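Local coordinates for DNA topoisomerase 2-associated protein PAT1 (Saccharomyces cerevisiae, PDB 5LMG) that activates mRNA decapping and represses translation, its C-terminal domain binding directly to the decapping enzyme Dcp2 and the 5'-3' exonuclease Xrn1, at residues 282-286 / 354-358; 250-255 / 276-281; 181-185 / 210-214; 129-133 / 187-193. The protein carries 2 engineered substitutions. One frame throughout, in Å; residues are numbered along the deposited sequence.

Contact 1: residues 282-286 / 354-358; sequences ASLAA and NVMGL. Engineered in segment 282-286: Ala286 (natural residue Leu).
Val355 drives one methyl into the backbone of helix 275-286: its CG1 lies 3.4 Å from Ala286 N and 3.5 Å from Ala282 O, the two atoms joined by a helical hydrogen bond. The isopropyl group stands well off a staggered rotamer (chi1 143°), which suggests some torsional strain. From that position CG1 also meets Ala285 CB at 3.7 Å and, further along, the CB of Ala286, an engineered alanine where the natural chain has leucine. CG2 faces the CB of Ala282 more loosely, at 4.4 Å. Met356 adds its chain beside this wedge: with CG beside the backbone N (chi1 -66°), CG and SD lie against Ala285 CB, at 4.0 and 4.1 Å. Just beyond, Gly357 with its positive phi is the C-prime residue of a Schellman motif closing helix 329-355, in which Leu358 N reaches back to Leu353 O and Gly357 N to Asn354 O. Met356 also packs on an apolar side chain of the bound Dcp2 peptide. The face of helix 275-286 carrying Ala282 and Ala285 is thus seated against the end of helix 329-355, with helix 290-322 touching Met356 through Gln293 and Ile297, and strand 358-361 leading away from the Schellman turn.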
loop_
_atom_site.group_PDB
_atom_site.type_symbol
_atom_site.label_atom_id
_atom_site.label_comp_id
_atom_site.label_asym_id
_atom_site.label_seq_id
_atom_site.Cartn_x
_atom_site.Cartn_y
_atom_site.Cartn_z
ATOM N N ALA A 282 -11.194 -4.286 1.262
ATOM C CA ALA A 282 -12.395 -3.571 0.839
ATOM C C ALA A 282 -12.348 -3.365 -0.679
ATOM O O ALA A 282 -13.343 -3.639 -1.351
ATOM C CB ALA A 282 -12.498 -2.230 1.558
ATOM N N SER A 283 -11.184 -2.959 -1.231
ATOM C CA SER A 283 -11.062 -2.759 -2.684
ATOM C C SER A 283 -11.111 -4.083 -3.453
ATOM O O SER A 283 -11.732 -4.137 -4.522
ATOM C CB SER A 283 -9.824 -1.941 -3.040
ATOM O OG SER A 283 -8.642 -2.695 -2.832
ATOM N N LEU A 284 -10.521 -5.161 -2.884
ATOM C CA LEU A 284 -10.533 -6.504 -3.490
ATOM C C LEU A 284 -11.976 -7.032 -3.543
ATOM O O LEU A 284 -12.423 -7.453 -4.614
ATOM C CB LEU A 284 -9.595 -7.466 -2.714
ATOM C CG LEU A 284 -9.345 -8.878 -3.302
ATOM C CD1 LEU A 284 -8.517 -8.842 -4.601
ATOM C CD2 LEU A 284 -8.687 -9.777 -2.268
ATOM N N ALA A 285 -12.726 -6.913 -2.425
ATOM C CA ALA A 285 -14.125 -7.342 -2.323
ATOM C C ALA A 285 -15.083 -6.572 -3.254
ATOM O O ALA A 285 -15.951 -7.195 -3.876
ATOM C CB ALA A 285 -14.597 -7.249 -0.882
ATOM N N ALA A 286 -14.919 -5.227 -3.334
ATOM C CA ALA A 286 -15.725 -4.290 -4.131
ATOM C C ALA A 286 -15.711 -4.577 -5.621
ATOM O O ALA A 286 -16.741 -4.394 -6.260
ATOM C CB ALA A 286 -15.297 -2.846 -3.864
ATOM N N ASN A 354 -19.027 -3.251 4.860
ATOM C CA ASN A 354 -20.054 -2.460 4.155
ATOM C C ASN A 354 -20.069 -2.676 2.654
ATOM O O ASN A 354 -21.139 -2.721 2.057
ATOM C CB ASN A 354 -19.969 -0.971 4.475
ATOM C CG ASN A 354 -20.171 -0.603 5.936
ATOM O OD1 ASN A 354 -20.609 -1.392 6.791
ATOM N ND2 ASN A 354 -19.859 0.621 6.248
ATOM N N VAL A 355 -18.883 -2.835 2.062
ATOM C CA VAL A 355 -18.651 -3.097 0.640
ATOM C C VAL A 355 -19.418 -4.378 0.184
ATOM O O VAL A 355 -19.938 -4.436 -0.934
ATOM C CB VAL A 355 -17.115 -3.131 0.417
ATOM C CG1 VAL A 355 -16.691 -4.169 -0.604
ATOM C CG2 VAL A 355 -16.576 -1.742 0.070
ATOM N N MET A 356 -19.556 -5.349 1.094
ATOM C CA MET A 356 -20.282 -6.592 0.854
ATOM C C MET A 356 -21.717 -6.558 1.415
ATOM O O MET A 356 -22.375 -7.595 1.484
ATOM C CB MET A 356 -19.503 -7.763 1.443
ATOM C CG MET A 356 -18.178 -8.024 0.748
ATOM S SD MET A 356 -17.166 -9.211 1.647
ATOM C CE MET A 356 -17.104 -8.425 3.304
ATOM N N GLY A 357 -22.181 -5.379 1.813
ATOM C CA GLY A 357 -23.516 -5.193 2.375
ATOM C C GLY A 357 -23.686 -5.729 3.786
ATOM O O GLY A 357 -24.803 -6.065 4.191
ATOM N N LEU A 358 -22.578 -5.806 4.543
ATOM C CA LEU A 358 -22.553 -6.289 5.925
ATOM C C LEU A 358 -22.095 -5.184 6.864
ATOM O O LEU A 358 -21.476 -4.229 6.408
ATOM C CB LEU A 358 -21.652 -7.539 6.072
ATOM C CG LEU A 358 -22.040 -8.772 5.224
ATOM C CD1 LEU A 358 -21.010 -9.853 5.366
ATOM C CD2 LEU A 358 -23.427 -9.307 5.599
#

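Contact 2: residues 250-255 / 276-281; sequences IQLIFP and YIWAFL. Engineered in segment 276-281: Ala279 (natural residue Gln). With EDO (1,2-ethanediol), chain H.
In the mostly helical body of this domain, whose family belongs to the TPR clan, the link between helices 234-246 and 257-267 sets Ile253 and Phe254 against Ile277 on helix 275-286. Ile253 sits at the end of a short 3-10 segment. Its CG1 takes the crowded position between backbone N and carbonyl carbon (chi1 75°), and from there the extended chain delivers CD1 to Ile277 CG2 at 3.5 Å, to Phe280 CD2 at 3.7 Å and to the CD2 methyl of Leu281. That Leu281 methyl is shared with Ile250 CG2, 3.8 Å away. Phe254 is held from several directions. Ile277 CG2 lies over one face of its ring, 3.6 Å from the centroid in a CH-pi contact, while the edge of the ring points into the face of the Trp278 six-membered ring, a T-shaped pair with centroids 5.3 Å apart and planes at 66°. Leu281 CD1 comes within 3.8 Å of Phe254 CZ. Were Phe254 cut back to an alanine, the Trp278 face would probably lose its edge partner and a gap open beside Ile277 CG2. The CD1 end of Ile277 reaches the Pro255 ring at CD, 3.9 Å away. Next to Phe254 CB and Pro255, an ethanediol, probably from the crystallisation liquor, is hydrogen-bonded to Glu274 and Glu303. Since the side chains that carry the contact meet through apolar and aromatic groups, their cohesion rests on close fit and the hydrophobic effect, with the T-shaped pair and the CH-pi contact fixing how the Phe254 ring is turned.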
loop_
_atom_site.group_PDB
_atom_site.type_symbol
_atom_site.label_atom_id
_atom_site.label_comp_id
_atom_site.label_asym_id
_atom_site.label_seq_id
_atom_site.Cartn_x
_atom_site.Cartn_y
_atom_site.Cartn_z
ATOM N N ILE A 250 -4.550 -15.245 0.975
ATOM C CA ILE A 250 -5.126 -13.963 1.425
ATOM C C ILE A 250 -4.761 -13.631 2.901
ATOM O O ILE A 250 -4.447 -12.475 3.196
ATOM C CB ILE A 250 -6.663 -13.864 1.148
ATOM C CG1 ILE A 250 -6.948 -13.912 -0.380
ATOM C CG2 ILE A 250 -7.277 -12.581 1.754
ATOM C CD1 ILE A 250 -8.443 -14.296 -0.793
ATOM N N GLN A 251 -4.761 -14.633 3.800
ATOM C CA GLN A 251 -4.412 -14.458 5.217
ATOM C C GLN A 251 -2.957 -13.935 5.424
ATOM O O GLN A 251 -2.698 -13.223 6.404
ATOM C CB GLN A 251 -4.691 -15.763 6.001
ATOM C CG GLN A 251 -3.883 -15.991 7.293
ATOM C CD GLN A 251 -4.310 -15.112 8.447
ATOM O OE1 GLN A 251 -5.469 -15.134 8.888
ATOM N NE2 GLN A 251 -3.362 -14.375 9.013
ATOM N N LEU A 252 -2.044 -14.230 4.467
ATOM C CA LEU A 252 -0.628 -13.819 4.534
ATOM C C LEU A 252 -0.409 -12.291 4.468
ATOM O O LEU A 252 0.697 -11.816 4.720
ATOM C CB LEU A 252 0.218 -14.548 3.477
ATOM C CG LEU A 252 0.214 -16.089 3.507
ATOM C CD1 LEU A 252 1.118 -16.640 2.411
ATOM C CD2 LEU A 252 0.654 -16.642 4.879
ATOM N N ILE A 253 -1.462 -11.523 4.162
ATOM C CA ILE A 253 -1.404 -10.062 4.149
ATOM C C ILE A 253 -1.327 -9.509 5.601
ATOM O O ILE A 253 -0.881 -8.380 5.792
ATOM C CB ILE A 253 -2.536 -9.419 3.299
ATOM C CG1 ILE A 253 -3.910 -9.483 4.013
ATOM C CG2 ILE A 253 -2.592 -10.008 1.870
ATOM C CD1 ILE A 253 -5.058 -8.800 3.265
ATOM N N PHE A 254 -1.756 -10.315 6.609
ATOM C CA PHE A 254 -1.711 -9.952 8.037
ATOM C C PHE A 254 -0.357 -10.437 8.598
ATOM O O PHE A 254 -0.125 -11.647 8.623
ATOM C CB PHE A 254 -2.893 -10.577 8.807
ATOM C CG PHE A 254 -4.251 -10.014 8.458
ATOM C CD1 PHE A 254 -4.973 -10.511 7.376
ATOM C CD2 PHE A 254 -4.812 -8.985 9.213
ATOM C CE1 PHE A 254 -6.232 -9.984 7.050
ATOM C CE2 PHE A 254 -6.075 -8.467 8.898
ATOM C CZ PHE A 254 -6.785 -8.981 7.824
ATOM N N PRO A 255 0.572 -9.519 8.979
ATOM C CA PRO A 255 1.898 -9.961 9.462
ATOM C C PRO A 255 1.864 -10.717 10.793
ATOM O O PRO A 255 0.906 -10.534 11.558
ATOM C CB PRO A 255 2.696 -8.649 9.594
ATOM C CG PRO A 255 1.923 -7.634 8.823
ATOM C CD PRO A 255 0.484 -8.049 8.970
ATOM N N TYR A 276 -4.630 -0.085 6.428
ATOM C CA TYR A 276 -4.216 -0.347 5.042
ATOM C C TYR A 276 -4.555 -1.801 4.596
ATOM O O TYR A 276 -4.729 -2.035 3.401
ATOM C CB TYR A 276 -2.708 -0.054 4.852
ATOM C CG TYR A 276 -1.790 -1.086 5.471
ATOM C CD1 TYR A 276 -1.570 -1.115 6.846
ATOM C CD2 TYR A 276 -1.133 -2.028 4.682
ATOM C CE1 TYR A 276 -0.748 -2.080 7.427
ATOM C CE2 TYR A 276 -0.303 -2.995 5.253
ATOM C CZ TYR A 276 -0.104 -3.007 6.626
ATOM O OH TYR A 276 0.704 -3.944 7.216
ATOM N N ILE A 277 -4.612 -2.766 5.546
ATOM C CA ILE A 277 -4.951 -4.166 5.230
ATOM C C ILE A 277 -6.440 -4.252 4.910
ATOM O O ILE A 277 -6.814 -4.856 3.902
ATOM C CB ILE A 277 -4.529 -5.173 6.344
ATOM C CG1 ILE A 277 -3.005 -5.127 6.600
ATOM C CG2 ILE A 277 -4.992 -6.594 5.984
ATOM C CD1 ILE A 277 -2.498 -5.891 7.841
ATOM N N TRP A 278 -7.286 -3.649 5.784
ATOM C CA TRP A 278 -8.741 -3.639 5.590
ATOM C C TRP A 278 -9.131 -2.801 4.374
ATOM O O TRP A 278 -10.127 -3.125 3.739
ATOM C CB TRP A 278 -9.485 -3.208 6.870
ATOM C CG TRP A 278 -9.241 -4.131 8.031
ATOM C CD1 TRP A 278 -8.415 -3.904 9.096
ATOM C CD2 TRP A 278 -9.728 -5.478 8.179
ATOM N NE1 TRP A 278 -8.381 -5.010 9.914
ATOM C CE2 TRP A 278 -9.163 -6.000 9.365
ATOM C CE3 TRP A 278 -10.589 -6.297 7.421
ATOM C CZ2 TRP A 278 -9.457 -7.293 9.830
ATOM C CZ3 TRP A 278 -10.854 -7.587 7.865
ATOM C CH2 TRP A 278 -10.292 -8.075 9.054
ATOM N N ALA A 279 -8.328 -1.759 4.024
ATOM C CA ALA A 279 -8.553 -0.920 2.832
ATOM C C ALA A 279 -8.291 -1.757 1.573
ATOM O O ALA A 279 -9.080 -1.703 0.628
ATOM C CB ALA A 279 -7.670 0.318 2.862
ATOM N N PHE A 280 -7.225 -2.576 1.588
ATOM C CA PHE A 280 -6.932 -3.495 0.495
ATOM C C PHE A 280 -8.078 -4.511 0.322
ATOM O O PHE A 280 -8.535 -4.709 -0.803
ATOM C CB PHE A 280 -5.595 -4.239 0.712
ATOM C CG PHE A 280 -5.419 -5.428 -0.216
ATOM C CD1 PHE A 280 -5.029 -5.248 -1.544
ATOM C CD2 PHE A 280 -5.668 -6.723 0.229
ATOM C CE1 PHE A 280 -4.883 -6.342 -2.405
ATOM C CE2 PHE A 280 -5.548 -7.814 -0.638
ATOM C CZ PHE A 280 -5.142 -7.620 -1.951
ATOM N N LEU A 281 -8.532 -5.142 1.442
ATOM C CA LEU A 281 -9.597 -6.153 1.430
ATOM C C LEU A 281 -10.912 -5.573 0.932
ATOM O O LEU A 281 -11.645 -6.271 0.256
ATOM C CB LEU A 281 -9.780 -6.806 2.811
ATOM C CG LEU A 281 -8.687 -7.769 3.285
ATOM C CD1 LEU A 281 -8.874 -8.118 4.755
ATOM C CD2 LEU A 281 -8.665 -9.065 2.444
HETATM C C1 EDO H . -3.131 -9.903 13.585
HETATM O O1 EDO H . -4.224 -9.195 13.015
HETATM C C2 EDO H . -2.148 -10.310 12.462
HETATM O O2 EDO H . -1.472 -9.174 11.912
#

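Contact 3: residues 181-185 / 210-214; sequences IMGLL and LISRA
Segments 181-185 and 210-214 run nearly antiparallel, their axes 10.2 Å apart at 152°, with Ile181 opposite Ala214 and Leu185 opposite Leu210. They belong to helices 178-191 and 201-216, an antiparallel helix pair consistent with the alpha-alpha build of the TPR clan. Leu185 and Leu210 lie alongside each other, pointing opposite ways, which brings Leu185 CD2 to 3.8 Å from Leu210 CB; the other methyl of Leu185, CD1, turns to Ala214 CB. Ile181 works through two branches: CG2 rests above the turn between Leu210 O and Ala214 N, and CD1 lies 3.8 Å from Arg213 CG. That contact uses the aliphatic root of Arg213, whose guanidinium end leads away. With an alanine here instead of Ile181, both methyls are gone, and the base of the Arg213 chain would probably be freer to turn while Ala214 lost part of its cover. Helix 234-246 flanks the pair, Trp235 touching both Met182 and Leu185, and Leu172 of helix 151-174 packs on Leu184 and Leu210. Met182 leaves its backbone heading away from the partner helix, but bends at chi2 (-56°) and again at chi3 to set its CE methyl 3.7 Å from Ala214 CB.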
loop_
_atom_site.group_PDB
_atom_site.type_symbol
_atom_site.label_atom_id
_atom_site.label_comp_id
_atom_site.label_asym_id
_atom_site.label_seq_id
_atom_site.Cartn_x
_atom_site.Cartn_y
_atom_site.Cartn_z
ATOM N N ILE A 181 -4.033 1.636 -17.290
ATOM C CA ILE A 181 -4.215 1.049 -15.946
ATOM C C ILE A 181 -4.176 -0.486 -16.039
ATOM O O ILE A 181 -3.474 -1.120 -15.245
ATOM C CB ILE A 181 -5.499 1.561 -15.228
ATOM C CG1 ILE A 181 -5.428 3.080 -14.996
ATOM C CG2 ILE A 181 -5.733 0.824 -13.886
ATOM C CD1 ILE A 181 -6.759 3.780 -15.147
ATOM N N MET A 182 -4.882 -1.067 -17.046
ATOM C CA MET A 182 -4.895 -2.516 -17.292
ATOM C C MET A 182 -3.468 -2.992 -17.562
ATOM O O MET A 182 -3.039 -3.983 -16.969
ATOM C CB MET A 182 -5.859 -2.909 -18.428
ATOM C CG MET A 182 -7.345 -2.691 -18.101
ATOM S SD MET A 182 -7.932 -3.527 -16.601
ATOM C CE MET A 182 -8.389 -2.138 -15.624
ATOM N N GLY A 183 -2.724 -2.204 -18.350
ATOM C CA GLY A 183 -1.317 -2.444 -18.654
ATOM C C GLY A 183 -0.454 -2.556 -17.402
ATOM O O GLY A 183 0.344 -3.491 -17.288
ATOM N N LEU A 184 -0.645 -1.641 -16.427
ATOM C CA LEU A 184 0.124 -1.630 -15.169
ATOM C C LEU A 184 -0.195 -2.827 -14.279
ATOM O O LEU A 184 0.711 -3.387 -13.665
ATOM C CB LEU A 184 -0.043 -0.300 -14.396
ATOM C CG LEU A 184 0.442 0.991 -15.087
ATOM C CD1 LEU A 184 0.093 2.204 -14.252
ATOM C CD2 LEU A 184 1.949 0.969 -15.339
ATOM N N LEU A 185 -1.469 -3.241 -14.239
ATOM C CA LEU A 185 -1.922 -4.403 -13.468
ATOM C C LEU A 185 -1.286 -5.688 -14.002
ATOM O O LEU A 185 -0.806 -6.512 -13.215
ATOM C CB LEU A 185 -3.452 -4.513 -13.530
ATOM C CG LEU A 185 -4.218 -3.691 -12.503
ATOM C CD1 LEU A 185 -5.616 -3.366 -13.012
ATOM C CD2 LEU A 185 -4.276 -4.398 -11.161
ATOM N N LEU A 210 -3.971 0.553 -7.676
ATOM C CA LEU A 210 -4.324 0.032 -9.005
ATOM C C LEU A 210 -5.752 -0.505 -9.057
ATOM O O LEU A 210 -6.471 -0.152 -9.985
ATOM C CB LEU A 210 -3.333 -1.042 -9.528
ATOM C CG LEU A 210 -1.875 -0.640 -9.786
ATOM C CD1 LEU A 210 -1.099 -1.826 -10.336
ATOM C CD2 LEU A 210 -1.769 0.530 -10.779
ATOM N N ILE A 211 -6.166 -1.333 -8.061
ATOM C CA ILE A 211 -7.526 -1.917 -7.988
ATOM C C ILE A 211 -8.585 -0.814 -7.878
ATOM O O ILE A 211 -9.577 -0.860 -8.616
ATOM C CB ILE A 211 -7.694 -2.955 -6.839
ATOM C CG1 ILE A 211 -6.825 -4.207 -7.034
ATOM C CG2 ILE A 211 -9.177 -3.338 -6.627
ATOM C CD1 ILE A 211 -6.782 -5.094 -5.713
ATOM N N SER A 212 -8.386 0.145 -6.928
ATOM C CA SER A 212 -9.292 1.280 -6.695
ATOM C C SER A 212 -9.455 2.162 -7.943
ATOM O O SER A 212 -10.580 2.553 -8.261
ATOM C CB SER A 212 -8.837 2.108 -5.502
ATOM O OG SER A 212 -8.819 1.295 -4.342
ATOM N N ARG A 213 -8.350 2.423 -8.670
ATOM C CA ARG A 213 -8.373 3.212 -9.907
ATOM C C ARG A 213 -9.114 2.483 -11.039
ATOM O O ARG A 213 -9.968 3.092 -11.684
ATOM C CB ARG A 213 -6.955 3.654 -10.326
ATOM C CG ARG A 213 -6.887 4.665 -11.501
ATOM C CD ARG A 213 -7.829 5.878 -11.434
ATOM N NE ARG A 213 -7.805 6.562 -10.137
ATOM C CZ ARG A 213 -8.689 7.479 -9.755
ATOM N NH1 ARG A 213 -9.674 7.844 -10.568
ATOM N NH2 ARG A 213 -8.597 8.040 -8.556
ATOM N N ALA A 214 -8.821 1.177 -11.238
ATOM C CA ALA A 214 -9.469 0.300 -12.221
ATOM C C ALA A 214 -10.998 0.281 -11.998
ATOM O O ALA A 214 -11.755 0.405 -12.963
ATOM C CB ALA A 214 -8.908 -1.114 -12.111
#

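Contact 4: residues 129-133 / 187-193; sequences FNELS and QLIRNNN
The amide of Asn192 stands between the end of helix 118-130 and the residues after it, its NH2 turned to Phe129 O and its oxygen to Ser133. ND2 donates twice. One bond goes to Phe129 O at 3.0 Å, meeting that carbonyl almost head-on (178°) and lying close to the amide plane; the other, also 3.0 Å long, reaches back to a lone pair of Leu188 O within its own segment. On the far side of the group, OD1 accepts Ser133 OG at 2.7 Å, again in the carbonyl plane, and a weak bond from Ser133 N. With CG beside the backbone N (chi1 -58°), the amide faces the end of helix 118-130. The Ser133 hydroxyl also accepts from a water 2.7 Å away, which in turn takes a bond from Asn193 N. Asn193 is the N-cap of helix 194-197, its OD1 bonded to Phe196 N. Asn191 uses its ND2 on Gln187 O at 2.8 Å, and its amide is turned 64° from that of Asn130, which comes up beside it. The apolar side of the contact hangs on one methyl: Leu188 CD1 arrives at the edge of the Phe129 ring, 3.6 Å from CD1 of that ring, and meets Leu132 CD2 at 3.9 Å. Helix 201-216 completes this patch, Leu206 touching Phe129 and Leu132. Because both ends of the Asn192 amide are engaged, its rotation is fixed: turned over, its oxygen would face two backbone carbonyls. One side chain thus satisfies carbonyls late in two helices and ties them together.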
loop_
_atom_site.group_PDB
_atom_site.type_symbol
_atom_site.label_atom_id
_atom_site.label_comp_id
_atom_site.label_asym_id
_atom_site.label_seq_id
_atom_site.Cartn_x
_atom_site.Cartn_y
_atom_site.Cartn_z
ATOM N N PHE A 129 6.535 -1.104 -11.574
ATOM C CA PHE A 129 5.701 -2.307 -11.488
ATOM C C PHE A 129 6.367 -3.561 -12.092
ATOM O O PHE A 129 6.198 -4.649 -11.544
ATOM C CB PHE A 129 4.296 -2.063 -12.066
ATOM C CG PHE A 129 3.423 -1.235 -11.154
ATOM C CD1 PHE A 129 2.907 -1.772 -9.979
ATOM C CD2 PHE A 129 3.128 0.087 -11.459
ATOM C CE1 PHE A 129 2.127 -0.995 -9.121
ATOM C CE2 PHE A 129 2.348 0.863 -10.601
ATOM C CZ PHE A 129 1.851 0.316 -9.440
ATOM N N ASN A 130 7.164 -3.398 -13.162
ATOM C CA ASN A 130 7.883 -4.490 -13.835
ATOM C C ASN A 130 8.988 -5.086 -12.953
ATOM O O ASN A 130 9.219 -6.294 -12.993
ATOM C CB ASN A 130 8.488 -3.994 -15.165
ATOM C CG ASN A 130 9.092 -5.074 -16.024
ATOM O OD1 ASN A 130 8.392 -5.919 -16.585
ATOM N ND2 ASN A 130 10.412 -5.056 -16.164
ATOM N N GLU A 131 9.675 -4.233 -12.166
ATOM C CA GLU A 131 10.790 -4.636 -11.307
ATOM C C GLU A 131 10.464 -4.448 -9.810
ATOM O O GLU A 131 11.383 -4.290 -9.005
ATOM C CB GLU A 131 12.051 -3.827 -11.688
ATOM C CG GLU A 131 12.499 -3.993 -13.130
ATOM C CD GLU A 131 13.826 -4.705 -13.290
ATOM O OE1 GLU A 131 14.842 -4.018 -13.545
ATOM O OE2 GLU A 131 13.850 -5.951 -13.165
ATOM N N LEU A 132 9.165 -4.492 -9.440
ATOM C CA LEU A 132 8.703 -4.267 -8.068
ATOM C C LEU A 132 9.346 -5.197 -7.022
ATOM O O LEU A 132 9.631 -4.739 -5.919
ATOM C CB LEU A 132 7.165 -4.301 -7.984
ATOM C CG LEU A 132 6.520 -3.515 -6.833
ATOM C CD1 LEU A 132 7.054 -2.070 -6.751
ATOM C CD2 LEU A 132 5.009 -3.502 -6.955
ATOM N N SER A 133 9.626 -6.464 -7.381
ATOM C CA SER A 133 10.260 -7.417 -6.467
ATOM C C SER A 133 11.753 -7.120 -6.246
ATOM O O SER A 133 12.311 -7.560 -5.240
ATOM C CB SER A 133 10.034 -8.851 -6.936
ATOM O OG SER A 133 8.652 -9.164 -6.889
ATOM N N GLN A 187 1.501 -5.808 -15.785
ATOM C CA GLN A 187 2.939 -5.684 -15.493
ATOM C C GLN A 187 3.239 -6.249 -14.094
ATOM O O GLN A 187 4.197 -6.998 -13.928
ATOM C CB GLN A 187 3.412 -4.212 -15.568
ATOM C CG GLN A 187 3.597 -3.655 -16.982
ATOM C CD GLN A 187 4.797 -4.197 -17.725
ATOM O OE1 GLN A 187 5.878 -4.411 -17.164
ATOM N NE2 GLN A 187 4.644 -4.377 -19.029
ATOM N N LEU A 188 2.378 -5.929 -13.110
ATOM C CA LEU A 188 2.500 -6.390 -11.729
ATOM C C LEU A 188 2.343 -7.916 -11.597
ATOM O O LEU A 188 3.215 -8.573 -11.035
ATOM C CB LEU A 188 1.484 -5.636 -10.847
ATOM C CG LEU A 188 1.426 -6.024 -9.376
ATOM C CD1 LEU A 188 1.662 -4.833 -8.502
ATOM C CD2 LEU A 188 0.095 -6.666 -9.049
ATOM N N ILE A 189 1.238 -8.468 -12.130
ATOM C CA ILE A 189 0.870 -9.885 -12.046
ATOM C C ILE A 189 1.850 -10.815 -12.803
ATOM O O ILE A 189 2.179 -11.894 -12.299
ATOM C CB ILE A 189 -0.618 -10.036 -12.514
ATOM C CG1 ILE A 189 -1.581 -9.258 -11.581
ATOM C CG2 ILE A 189 -1.060 -11.486 -12.622
ATOM C CD1 ILE A 189 -2.943 -8.814 -12.285
ATOM N N ARG A 190 2.324 -10.393 -13.991
ATOM C CA ARG A 190 3.207 -11.204 -14.831
ATOM C C ARG A 190 4.685 -11.224 -14.430
ATOM O O ARG A 190 5.374 -12.205 -14.721
ATOM C CB ARG A 190 3.087 -10.781 -16.306
ATOM C CG ARG A 190 1.739 -11.097 -16.904
ATOM C CD ARG A 190 1.642 -10.587 -18.322
ATOM N NE ARG A 190 0.423 -11.066 -18.966
ATOM C CZ ARG A 190 -0.117 -10.518 -20.051
ATOM N NH1 ARG A 190 0.448 -9.458 -20.621
ATOM N NH2 ARG A 190 -1.223 -11.029 -20.577
ATOM N N ASN A 191 5.180 -10.155 -13.809
ATOM C CA ASN A 191 6.605 -10.033 -13.479
ATOM C C ASN A 191 6.953 -10.239 -12.005
ATOM O O ASN A 191 8.124 -10.126 -11.630
ATOM C CB ASN A 191 7.124 -8.681 -13.973
ATOM C CG ASN A 191 6.997 -8.548 -15.471
ATOM O OD1 ASN A 191 7.766 -9.132 -16.240
ATOM N ND2 ASN A 191 5.966 -7.850 -15.920
ATOM N N ASN A 192 5.948 -10.530 -11.171
ATOM C CA ASN A 192 6.146 -10.678 -9.731
ATOM C C ASN A 192 5.334 -11.801 -9.136
ATOM O O ASN A 192 4.245 -12.111 -9.631
ATOM C CB ASN A 192 5.717 -9.381 -9.016
ATOM C CG ASN A 192 6.447 -8.145 -9.456
ATOM O OD1 ASN A 192 7.576 -7.884 -9.032
ATOM N ND2 ASN A 192 5.818 -7.357 -10.319
ATOM N N ASN A 193 5.828 -12.341 -8.000
ATOM C CA ASN A 193 5.091 -13.273 -7.168
ATOM C C ASN A 193 4.197 -12.289 -6.385
ATOM O O ASN A 193 4.699 -11.550 -5.526
ATOM C CB ASN A 193 6.035 -14.027 -6.208
ATOM C CG ASN A 193 5.344 -15.007 -5.285
ATOM O OD1 ASN A 193 4.375 -14.694 -4.579
ATOM N ND2 ASN A 193 5.853 -16.219 -5.253
HETATM O O HOH W 1 8.499 -11.860 -6.893
#

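How the contacts relate
Contacts 2 and 3 are buried hydrophobic packing in the helical core, though contact 2 adds aromatic geometry where contact 3 has no ring and meets through methyl and methylene groups. Contact 1 is also largely buried but lies farther from the chain centre, at a helix end beside the bound peptide. Contact 4, partly buried, is the polar one, with amide and hydroxyl bonds at helix ends. Contacts 1 and 2 follow one another along helix 275-286; contacts 3 and 4 share helix 178-191, their segments alternating in sequence. Packing connects the two groups: Ile211 on helix 201-216 touches Phe280 of contact 2 and Ser283 of contact 1, while Leu210 carries contact 3 onto Phe129 of contact 4.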